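Local structure of putative hemin storage protein (Bordetella bronchiseptica, 6AU1) at residues P132-E146 against Y208-V220. The protein cleaves deacetylated poly-beta-1,6-N-acetylglucosamine, a biofilm polysaccharide, through the glycoside hydrolase domain of PgaB (BpsB), which is the part described here. Numbering follows the deposited sequence.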
loop_
_atom_site.group_PDB
_atom_site.type_symbol
_atom_site.label_atom_id
_atom_site.label_comp_id
_atom_site.label_asym_id
_atom_site.label_seq_id
_atom_site.Cartn_x
_atom_site.Cartn_y
_atom_site.Cartn_z
ATOM N N PRO A 132 -6.426 2.725 14.991
ATOM C CA PRO A 132 -6.493 1.281 15.246
ATOM C C PRO A 132 -6.436 0.963 16.743
ATOM O O PRO A 132 -6.549 -0.201 17.118
ATOM C CB PRO A 132 -5.261 0.739 14.514
ATOM C CG PRO A 132 -4.276 1.874 14.596
ATOM C CD PRO A 132 -5.108 3.139 14.474
ATOM N N PHE A 133 -6.267 1.989 17.578
ATOM C CA PHE A 133 -6.329 1.820 19.029
ATOM C C PHE A 133 -7.760 1.885 19.580
ATOM O O PHE A 133 -8.005 1.499 20.724
ATOM C CB PHE A 133 -5.459 2.885 19.717
ATOM C CG PHE A 133 -4.012 2.825 19.317
ATOM C CD1 PHE A 133 -3.137 1.956 19.961
ATOM C CD2 PHE A 133 -3.527 3.619 18.292
ATOM C CE1 PHE A 133 -1.798 1.886 19.596
ATOM C CE2 PHE A 133 -2.192 3.559 17.919
ATOM C CZ PHE A 133 -1.328 2.687 18.570
ATOM N N HIS A 134 -8.701 2.379 18.776
ATOM C CA HIS A 134 -10.098 2.473 19.202
ATOM C C HIS A 134 -10.838 1.184 18.844
ATOM O O HIS A 134 -10.822 0.762 17.692
ATOM C CB HIS A 134 -10.787 3.670 18.547
ATOM C CG HIS A 134 -12.068 4.062 19.216
ATOM N ND1 HIS A 134 -13.221 3.312 19.119
ATOM C CD2 HIS A 134 -12.374 5.123 20.001
ATOM C CE1 HIS A 134 -14.181 3.894 19.815
ATOM N NE2 HIS A 134 -13.693 4.994 20.362
ATOM N N PRO A 135 -11.471 0.546 19.838
ATOM C CA PRO A 135 -12.135 -0.743 19.606
ATOM C C PRO A 135 -13.218 -0.704 18.526
ATOM O O PRO A 135 -13.383 -1.707 17.826
ATOM C CB PRO A 135 -12.746 -1.083 20.973
ATOM C CG PRO A 135 -12.720 0.200 21.754
ATOM C CD PRO A 135 -11.538 0.956 21.251
ATOM N N ASP A 136 -13.935 0.410 18.378
ATOM C CA ASP A 136 -14.982 0.469 17.349
ATOM C C ASP A 136 -14.379 0.630 15.950
ATOM O O ASP A 136 -14.862 0.029 14.989
ATOM C CB ASP A 136 -15.968 1.599 17.629
ATOM C CG ASP A 136 -16.764 1.374 18.900
ATOM O OD1 ASP A 136 -17.108 0.210 19.195
ATOM O OD2 ASP A 136 -17.034 2.363 19.602
ATOM N N ALA A 137 -13.321 1.424 15.833
ATOM C CA ALA A 137 -12.615 1.538 14.555
ATOM C C ALA A 137 -11.956 0.210 14.179
ATOM O O ALA A 137 -11.990 -0.211 13.026
ATOM C CB ALA A 137 -11.564 2.652 14.612
ATOM N N HIS A 138 -11.338 -0.433 15.166
ATOM C CA HIS A 138 -10.698 -1.737 14.972
ATOM C C HIS A 138 -11.697 -2.746 14.390
ATOM O O HIS A 138 -11.403 -3.454 13.410
ATOM C CB HIS A 138 -10.139 -2.214 16.314
ATOM C CG HIS A 138 -9.193 -3.368 16.227
ATOM N ND1 HIS A 138 -9.619 -4.670 16.058
ATOM C CD2 HIS A 138 -7.847 -3.424 16.357
ATOM C CE1 HIS A 138 -8.567 -5.473 16.051
ATOM N NE2 HIS A 138 -7.483 -4.743 16.245
ATOM N N ARG A 139 -12.891 -2.788 14.974
ATOM C CA ARG A 139 -13.910 -3.735 14.535
ATOM C C ARG A 139 -14.437 -3.386 13.147
ATOM O O ARG A 139 -14.637 -4.271 12.316
ATOM C CB ARG A 139 -15.079 -3.784 15.522
ATOM C CG ARG A 139 -16.129 -4.840 15.163
ATOM C CD ARG A 139 -17.295 -4.818 16.144
ATOM N NE ARG A 139 -18.098 -3.606 15.997
ATOM C CZ ARG A 139 -18.043 -2.559 16.815
ATOM N NH1 ARG A 139 -17.226 -2.571 17.863
ATOM N NH2 ARG A 139 -18.812 -1.502 16.589
ATOM N N VAL A 140 -14.675 -2.099 12.903
ATOM C CA VAL A 140 -15.242 -1.684 11.623
ATOM C C VAL A 140 -14.265 -2.004 10.485
ATOM O O VAL A 140 -14.675 -2.560 9.461
ATOM C CB VAL A 140 -15.608 -0.181 11.619
ATOM C CG1 VAL A 140 -15.836 0.319 10.187
ATOM C CG2 VAL A 140 -16.841 0.054 12.478
ATOM N N ILE A 141 -12.983 -1.703 10.674
ATOM C CA ILE A 141 -11.986 -2.044 9.656
ATOM C C ILE A 141 -11.948 -3.557 9.447
ATOM O O ILE A 141 -11.896 -4.049 8.318
ATOM C CB ILE A 141 -10.583 -1.531 10.037
ATOM C CG1 ILE A 141 -10.582 0.002 10.068
ATOM C CG2 ILE A 141 -9.547 -2.026 9.040
ATOM C CD1 ILE A 141 -9.332 0.593 10.746
ATOM N N SER A 142 -11.968 -4.293 10.549
ATOM C CA SER A 142 -11.982 -5.754 10.479
ATOM C C SER A 142 -13.154 -6.272 9.647
ATOM O O SER A 142 -13.013 -7.228 8.872
ATOM C CB SER A 142 -12.029 -6.335 11.889
ATOM O OG SER A 142 -10.840 -5.990 12.594
ATOM N N GLU A 143 -14.308 -5.634 9.804
ATOM C CA GLU A 143 -15.509 -6.082 9.110
ATOM C C GLU A 143 -15.467 -5.719 7.631
ATOM O O GLU A 143 -15.991 -6.452 6.785
ATOM C CB GLU A 143 -16.752 -5.504 9.786
ATOM C CG GLU A 143 -17.058 -6.217 11.116
ATOM C CD GLU A 143 -18.170 -5.570 11.909
ATOM O OE1 GLU A 143 -18.679 -4.519 11.479
ATOM O OE2 GLU A 143 -18.531 -6.115 12.975
ATOM N N ILE A 144 -14.831 -4.598 7.313
ATOM C CA ILE A 144 -14.650 -4.228 5.912
ATOM C C ILE A 144 -13.765 -5.266 5.209
ATOM O O ILE A 144 -14.066 -5.688 4.086
ATOM C CB ILE A 144 -14.057 -2.798 5.784
ATOM C CG1 ILE A 144 -15.093 -1.772 6.268
ATOM C CG2 ILE A 144 -13.654 -2.494 4.333
ATOM C CD1 ILE A 144 -14.528 -0.353 6.420
ATOM N N TYR A 145 -12.695 -5.694 5.877
ATOM C CA TYR A 145 -11.832 -6.738 5.325
ATOM C C TYR A 145 -12.576 -8.064 5.210
ATOM O O TYR A 145 -12.396 -8.794 4.230
ATOM C CB TYR A 145 -10.566 -6.898 6.178
ATOM C CG TYR A 145 -9.436 -5.981 5.742
ATOM C CD1 TYR A 145 -9.432 -4.631 6.079
ATOM C CD2 TYR A 145 -8.370 -6.471 5.000
ATOM C CE1 TYR A 145 -8.386 -3.786 5.672
ATOM C CE2 TYR A 145 -7.334 -5.646 4.586
ATOM C CZ TYR A 145 -7.344 -4.311 4.919
ATOM O OH TYR A 145 -6.294 -3.514 4.494
ATOM N N GLU A 146 -13.422 -8.376 6.191
ATOM C CA GLU A 146 -14.220 -9.598 6.126
ATOM C C GLU A 146 -15.146 -9.560 4.912
ATOM O O GLU A 146 -15.288 -10.552 4.184
ATOM C CB GLU A 146 -15.035 -9.785 7.405
ATOM C CG GLU A 146 -15.945 -11.000 7.388
ATOM C CD GLU A 146 -16.669 -11.211 8.718
ATOM O OE1 GLU A 146 -16.844 -10.240 9.473
ATOM O OE2 GLU A 146 -17.058 -12.352 9.014
ATOM N N TYR A 208 2.698 -2.434 16.540
ATOM C CA TYR A 208 1.245 -2.401 16.695
ATOM C C TYR A 208 0.542 -2.409 15.331
ATOM O O TYR A 208 -0.416 -3.171 15.122
ATOM C CB TYR A 208 0.801 -1.179 17.506
ATOM C CG TYR A 208 -0.661 -1.224 17.891
ATOM C CD1 TYR A 208 -1.071 -1.848 19.061
ATOM C CD2 TYR A 208 -1.635 -0.656 17.070
ATOM C CE1 TYR A 208 -2.399 -1.894 19.417
ATOM C CE2 TYR A 208 -2.966 -0.702 17.412
ATOM C CZ TYR A 208 -3.347 -1.323 18.586
ATOM O OH TYR A 208 -4.678 -1.374 18.944
ATOM N N LEU A 209 1.000 -1.559 14.413
ATOM C CA LEU A 209 0.411 -1.528 13.067
ATOM C C LEU A 209 0.617 -2.852 12.351
ATOM O O LEU A 209 -0.290 -3.346 11.671
ATOM C CB LEU A 209 1.001 -0.387 12.228
ATOM C CG LEU A 209 0.617 1.025 12.674
ATOM C CD1 LEU A 209 1.341 2.071 11.800
ATOM C CD2 LEU A 209 -0.906 1.217 12.620
ATOM N N ILE A 210 1.807 -3.439 12.495
ATOM C CA ILE A 210 2.051 -4.733 11.863
ATOM C C ILE A 210 1.107 -5.799 12.420
ATOM O O ILE A 210 0.510 -6.570 11.659
ATOM C CB ILE A 210 3.502 -5.187 12.042
ATOM C CG1 ILE A 210 4.440 -4.281 11.228
ATOM C CG2 ILE A 210 3.662 -6.650 11.629
ATOM C CD1 ILE A 210 5.950 -4.493 11.524
ATOM N N ASP A 211 0.968 -5.833 13.745
ATOM C CA ASP A 211 0.095 -6.811 14.385
ATOM C C ASP A 211 -1.339 -6.623 13.913
ATOM O O ASP A 211 -2.060 -7.607 13.701
ATOM C CB ASP A 211 0.177 -6.708 15.910
ATOM C CG ASP A 211 1.466 -7.279 16.458
ATOM O OD1 ASP A 211 2.164 -7.995 15.701
ATOM O OD2 ASP A 211 1.778 -7.020 17.642
ATOM N N PHE A 212 -1.745 -5.367 13.735
ATOM C CA PHE A 212 -3.091 -5.081 13.242
ATOM C C PHE A 212 -3.264 -5.662 11.846
ATOM O O PHE A 212 -4.294 -6.296 11.557
ATOM C CB PHE A 212 -3.371 -3.573 13.232
ATOM C CG PHE A 212 -4.757 -3.218 12.771
ATOM C CD1 PHE A 212 -5.871 -3.800 13.362
ATOM C CD2 PHE A 212 -4.945 -2.304 11.745
ATOM C CE1 PHE A 212 -7.155 -3.466 12.937
ATOM C CE2 PHE A 212 -6.222 -1.959 11.311
ATOM C CZ PHE A 212 -7.329 -2.539 11.909
ATOM N N THR A 213 -2.266 -5.475 10.979
ATOM C CA THR A 213 -2.381 -6.054 9.636
ATOM C C THR A 213 -2.366 -7.578 9.690
ATOM O O THR A 213 -2.959 -8.221 8.837
ATOM C CB THR A 213 -1.281 -5.572 8.662
ATOM O OG1 THR A 213 0.011 -6.014 9.100
ATOM C CG2 THR A 213 -1.323 -4.037 8.507
ATOM N N MET A 214 -1.713 -8.168 10.690
ATOM C CA MET A 214 -1.735 -9.633 10.809
ATOM C C MET A 214 -3.120 -10.113 11.240
ATOM O O MET A 214 -3.548 -11.196 10.856
ATOM C CB MET A 214 -0.680 -10.121 11.794
ATOM C CG MET A 214 0.759 -9.878 11.343
ATOM S SD MET A 214 1.165 -10.741 9.802
ATOM C CE MET A 214 1.076 -9.389 8.636
ATOM N N HIS A 215 -3.809 -9.303 12.046
ATOM C CA HIS A 215 -5.203 -9.568 12.415
ATOM C C HIS A 215 -6.093 -9.555 11.171
ATOM O O HIS A 215 -6.911 -10.459 10.980
ATOM C CB HIS A 215 -5.685 -8.531 13.445
ATOM C CG HIS A 215 -7.165 -8.551 13.707
ATOM N ND1 HIS A 215 -7.781 -9.536 14.449
ATOM C CD2 HIS A 215 -8.144 -7.680 13.354
ATOM C CE1 HIS A 215 -9.077 -9.282 14.524
ATOM N NE2 HIS A 215 -9.321 -8.159 13.873
ATOM N N LEU A 216 -5.915 -8.541 10.325
ATOM C CA LEU A 216 -6.681 -8.425 9.077
ATOM C C LEU A 216 -6.384 -9.599 8.148
ATOM O O LEU A 216 -7.290 -10.166 7.531
ATOM C CB LEU A 216 -6.371 -7.102 8.373
ATOM C CG LEU A 216 -6.712 -5.860 9.209
ATOM C CD1 LEU A 216 -6.240 -4.597 8.513
ATOM C CD2 LEU A 216 -8.225 -5.814 9.490
ATOM N N ARG A 217 -5.111 -9.962 8.045
ATOM C CA ARG A 217 -4.740 -11.153 7.281
ATOM C C ARG A 217 -5.495 -12.392 7.753
ATOM O O ARG A 217 -5.997 -13.181 6.940
ATOM C CB ARG A 217 -3.238 -11.406 7.389
ATOM C CG ARG A 217 -2.798 -12.680 6.685
ATOM C CD ARG A 217 -1.419 -13.092 7.139
ATOM N NE ARG A 217 -0.767 -13.884 6.107
ATOM C CZ ARG A 217 0.475 -14.341 6.190
ATOM N NH1 ARG A 217 1.202 -14.092 7.271
ATOM N NH2 ARG A 217 0.987 -15.045 5.186
ATOM N N HIS A 218 -5.565 -12.563 9.069
ATOM C CA HIS A 218 -6.193 -13.745 9.656
ATOM C C HIS A 218 -7.680 -13.785 9.295
ATOM O O HIS A 218 -8.234 -14.843 8.983
ATOM C CB HIS A 218 -6.001 -13.758 11.177
ATOM C CG HIS A 218 -6.570 -14.969 11.851
ATOM N ND1 HIS A 218 -7.679 -14.915 12.668
ATOM C CD2 HIS A 218 -6.190 -16.268 11.821
ATOM C CE1 HIS A 218 -7.957 -16.128 13.114
ATOM N NE2 HIS A 218 -7.067 -16.966 12.614
ATOM N N ILE A 219 -8.322 -12.624 9.341
ATOM C CA ILE A 219 -9.730 -12.531 8.969
ATOM C C ILE A 219 -9.965 -12.949 7.518
ATOM O O ILE A 219 -10.840 -13.771 7.225
ATOM C CB ILE A 219 -10.250 -11.109 9.187
ATOM C CG1 ILE A 219 -10.421 -10.859 10.681
ATOM C CG2 ILE A 219 -11.575 -10.900 8.457
ATOM C CD1 ILE A 219 -10.627 -9.427 11.019
ATOM N N VAL A 220 -9.159 -12.406 6.614
ATOM C CA VAL A 220 -9.326 -12.689 5.190
ATOM C C VAL A 220 -9.002 -14.141 4.865
ATOM O O VAL A 220 -9.741 -14.797 4.128
ATOM C CB VAL A 220 -8.452 -11.752 4.338
ATOM C CG1 VAL A 220 -8.462 -12.173 2.860
ATOM C CG2 VAL A 220 -8.948 -10.325 4.478
#
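Y208, F212 and H215 each carry CG anti to the backbone N (chi1 -178° in F212), which brings the Y208 ring against P132 and F133, the F212 ring against P132 and H138, and the H215 ring beside H138 and S142. The Y208 ring lies in an offset stack on F133, centroids 4.1 Å apart and planes at 15°, while its OH donates to P132 O (2.9 Å) from above the carbonyl plane. F212 takes P132 CB over one face; H138 comes to its edge, NE2 3.4 Å from F212 CD1, and I141 CG2 packs 3.7 Å from F212 CZ. H138 CE1 also sits over a face of H215, completing a cluster of three aromatic rings. In its own ring plane, H215 NE2 donates to S142 OG (2.9 Å), and that hydroxyl in turn donates a hydrogen bond to H138 O (2.7 Å), a carbonyl that S142 N approaches from the opposite face. Farther along, L216 CD1 makes a CH-pi contact over the Y145 ring, whose OH bonds to P95 O. The helix axes approach to 9.0 Å at -37°, as neighbouring outer helices of the TIM-barrel-like domain; Y145, L216 and V220 reach inward to strand 156-159, and helix 173-181 covers F133 and Y208.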